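Local coordinates for protein CG14216 (Drosophila melanogaster, PDB 3P9Y) that dephosphorylates phosphoserine in the C-terminal domain of RNA polymerase II and probably acts in RNA processing and transcription termination, at residues 10-16 with 109-115. The protein carries 2 engineered substitutions. Residues are numbered along the deposited sequence; the frame is centred on the assembly and turned at random.
Sequences LAVAVVD and FDIIVTV. Engineered in segment 10-16: Asp-16 (natural residue Cys).
A chi1 of -53° sets CG of Phe-109 beside its backbone N, and chi2 -84° turns one ring face to Ala-13. CB of Ala-13 sits above the ring centre, 3.5 Å from the centroid of Phe-109, in a CH-pi contact. Chi1 -59° places CG of Asp-110 beside its backbone N. OD2 of Asp-110 then accepts a nearly straight hydrogen bond from Ala-11 N at 2.9 Å, on its anti side. The Ala-11 carbonyl O is gripped twice, by Asp-110 N at 2.9 Å and weakly by Ile-111 N.

From Val-12 and Ile-111 on, the strands run parallel inside a mixed five-stranded sheet, 111-114 in its middle and 11-16 next to edge strand 36-41. The fold is like that of low-molecular-weight tyrosine phosphatases. Ala-13 N hydrogen-bonds to Ile-111 O, Val-113 N to Ala-13 O, and Val-15 N to Val-113 O at 2.8 Å. On the face with Ala-13, CG2 of Val-15 meets CG2 of Ile-112 at 3.7 Å, and helix 117-128 packs on Val-15 and Thr-114. On the other face, helix 149-167 packs on Ile-111 and Val-113. CG2 of Val-115 lies 3.5 Å from CB of Asp-16, engineered from cysteine. Strand 11-16 leads into the CX5R P-loop with Arg-22; the natural cysteine is probably the nucleophile, as in the family. The Asp-16 carboxylate hydrogen-bonds to Asn-19 N and Ser-23 OG, close to the bound peptide.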
loop_
_atom_site.group_PDB
_atom_site.type_symbol
_atom_site.label_atom_id
_atom_site.label_comp_id
_atom_site.label_asym_id
_atom_site.label_seq_id
_atom_site.Cartn_x
_atom_site.Cartn_y
_atom_site.Cartn_z
ATOM N N LEU A 10 4.830 7.711 -13.641
ATOM C CA LEU A 10 4.594 6.348 -13.183
ATOM C C LEU A 10 3.195 6.192 -12.614
ATOM O O LEU A 10 2.707 7.067 -11.901
ATOM C CB LEU A 10 5.599 5.969 -12.093
ATOM C CG LEU A 10 7.072 5.942 -12.495
ATOM C CD1 LEU A 10 7.941 5.879 -11.259
ATOM C CD2 LEU A 10 7.363 4.768 -13.415
ATOM N N ALA A 11 2.555 5.070 -12.932
ATOM C CA ALA A 11 1.340 4.657 -12.252
ATOM C C ALA A 11 1.740 3.672 -11.162
ATOM O O ALA A 11 2.241 2.581 -11.448
ATOM C CB ALA A 11 0.366 4.017 -13.229
ATOM N N VAL A 12 1.525 4.063 -9.910
ATOM C CA VAL A 12 2.010 3.305 -8.769
ATOM C C VAL A 12 0.847 2.751 -7.951
ATOM O O VAL A 12 -0.184 3.400 -7.806
ATOM C CB VAL A 12 2.874 4.203 -7.847
ATOM C CG1 VAL A 12 3.344 3.431 -6.618
ATOM C CG2 VAL A 12 4.058 4.773 -8.613
ATOM N N ALA A 13 1.017 1.548 -7.422
ATOM C CA ALA A 13 0.096 1.022 -6.426
ATOM C C ALA A 13 0.893 0.613 -5.196
ATOM O O ALA A 13 2.036 0.193 -5.313
ATOM C CB ALA A 13 -0.684 -0.163 -6.975
ATOM N N VAL A 14 0.290 0.768 -4.022
ATOM C CA VAL A 14 0.859 0.270 -2.780
ATOM C C VAL A 14 -0.155 -0.686 -2.170
ATOM O O VAL A 14 -1.351 -0.388 -2.123
ATOM C CB VAL A 14 1.162 1.409 -1.798
ATOM C CG1 VAL A 14 1.863 0.865 -0.562
ATOM C CG2 VAL A 14 2.024 2.466 -2.476
ATOM N N VAL A 15 0.328 -1.833 -1.706
ATOM C CA VAL A 15 -0.544 -2.930 -1.334
ATOM C C VAL A 15 -0.140 -3.522 0.018
ATOM O O VAL A 15 1.040 -3.783 0.272
ATOM C CB VAL A 15 -0.505 -4.031 -2.418
ATOM C CG1 VAL A 15 -1.529 -5.107 -2.129
ATOM C CG2 VAL A 15 -0.736 -3.419 -3.800
ATOM N N ASP A 16 -1.127 -3.716 0.885
ATOM C CA ASP A 16 -0.915 -4.364 2.174
ATOM C C ASP A 16 -1.978 -5.451 2.321
ATOM O O ASP A 16 -2.416 -6.024 1.326
ATOM C CB ASP A 16 -0.996 -3.342 3.316
ATOM C CG ASP A 16 -2.318 -2.603 3.340
ATOM O OD1 ASP A 16 -3.257 -3.060 2.666
ATOM O OD2 ASP A 16 -2.419 -1.559 4.022
ATOM N N PHE A 109 -0.510 -1.006 -13.511
ATOM C CA PHE A 109 0.518 -0.169 -12.903
ATOM C C PHE A 109 1.897 -0.445 -13.479
ATOM O O PHE A 109 2.153 -1.515 -14.024
ATOM C CB PHE A 109 0.540 -0.399 -11.392
ATOM C CG PHE A 109 -0.803 -0.242 -10.741
ATOM C CD1 PHE A 109 -1.265 1.010 -10.374
ATOM C CD2 PHE A 109 -1.609 -1.346 -10.508
ATOM C CE1 PHE A 109 -2.511 1.158 -9.780
ATOM C CE2 PHE A 109 -2.852 -1.204 -9.913
ATOM C CZ PHE A 109 -3.302 0.051 -9.549
ATOM N N ASP A 110 2.780 0.539 -13.364
ATOM C CA ASP A 110 4.180 0.370 -13.715
ATOM C C ASP A 110 4.953 -0.191 -12.534
ATOM O O ASP A 110 5.910 -0.938 -12.715
ATOM C CB ASP A 110 4.797 1.707 -14.125
ATOM C CG ASP A 110 4.081 2.338 -15.300
ATOM O OD1 ASP A 110 4.011 1.693 -16.368
ATOM O OD2 ASP A 110 3.583 3.471 -15.151
ATOM N N ILE A 111 4.549 0.191 -11.325
ATOM C CA ILE A 111 5.201 -0.297 -10.111
ATOM C C ILE A 111 4.167 -0.632 -9.044
ATOM O O ILE A 111 3.260 0.153 -8.775
ATOM C CB ILE A 111 6.183 0.740 -9.528
ATOM C CG1 ILE A 111 7.247 1.115 -10.565
ATOM C CG2 ILE A 111 6.843 0.194 -8.272
ATOM C CD1 ILE A 111 8.254 2.156 -10.074
ATOM N N ILE A 112 4.310 -1.805 -8.440
ATOM C CA ILE A 112 3.459 -2.210 -7.333
ATOM C C ILE A 112 4.338 -2.474 -6.120
ATOM O O ILE A 112 5.172 -3.369 -6.140
ATOM C CB ILE A 112 2.669 -3.489 -7.676
ATOM C CG1 ILE A 112 1.839 -3.271 -8.947
ATOM C CG2 ILE A 112 1.780 -3.895 -6.508
ATOM C CD1 ILE A 112 1.088 -4.509 -9.418
ATOM N N VAL A 113 4.169 -1.684 -5.068
ATOM C CA VAL A 113 4.935 -1.880 -3.845
ATOM C C VAL A 113 4.091 -2.667 -2.841
ATOM O O VAL A 113 2.939 -2.327 -2.604
ATOM C CB VAL A 113 5.352 -0.525 -3.227
ATOM C CG1 VAL A 113 6.201 -0.741 -1.979
ATOM C CG2 VAL A 113 6.104 0.321 -4.256
ATOM N N THR A 114 4.654 -3.727 -2.274
ATOM C CA THR A 114 3.996 -4.462 -1.198
ATOM C C THR A 114 4.775 -4.248 0.091
ATOM O O THR A 114 5.954 -3.894 0.058
ATOM C CB THR A 114 3.891 -5.978 -1.501
ATOM O OG1 THR A 114 5.200 -6.524 -1.711
ATOM C CG2 THR A 114 3.039 -6.215 -2.738
ATOM N N VAL A 115 4.118 -4.460 1.226
ATOM C CA VAL A 115 4.691 -4.073 2.514
ATOM C C VAL A 115 5.049 -5.271 3.399
ATOM O O VAL A 115 5.439 -5.103 4.553
ATOM C CB VAL A 115 3.749 -3.111 3.271
ATOM C CG1 VAL A 115 3.532 -1.853 2.454
ATOM C CG2 VAL A 115 2.417 -3.780 3.576
#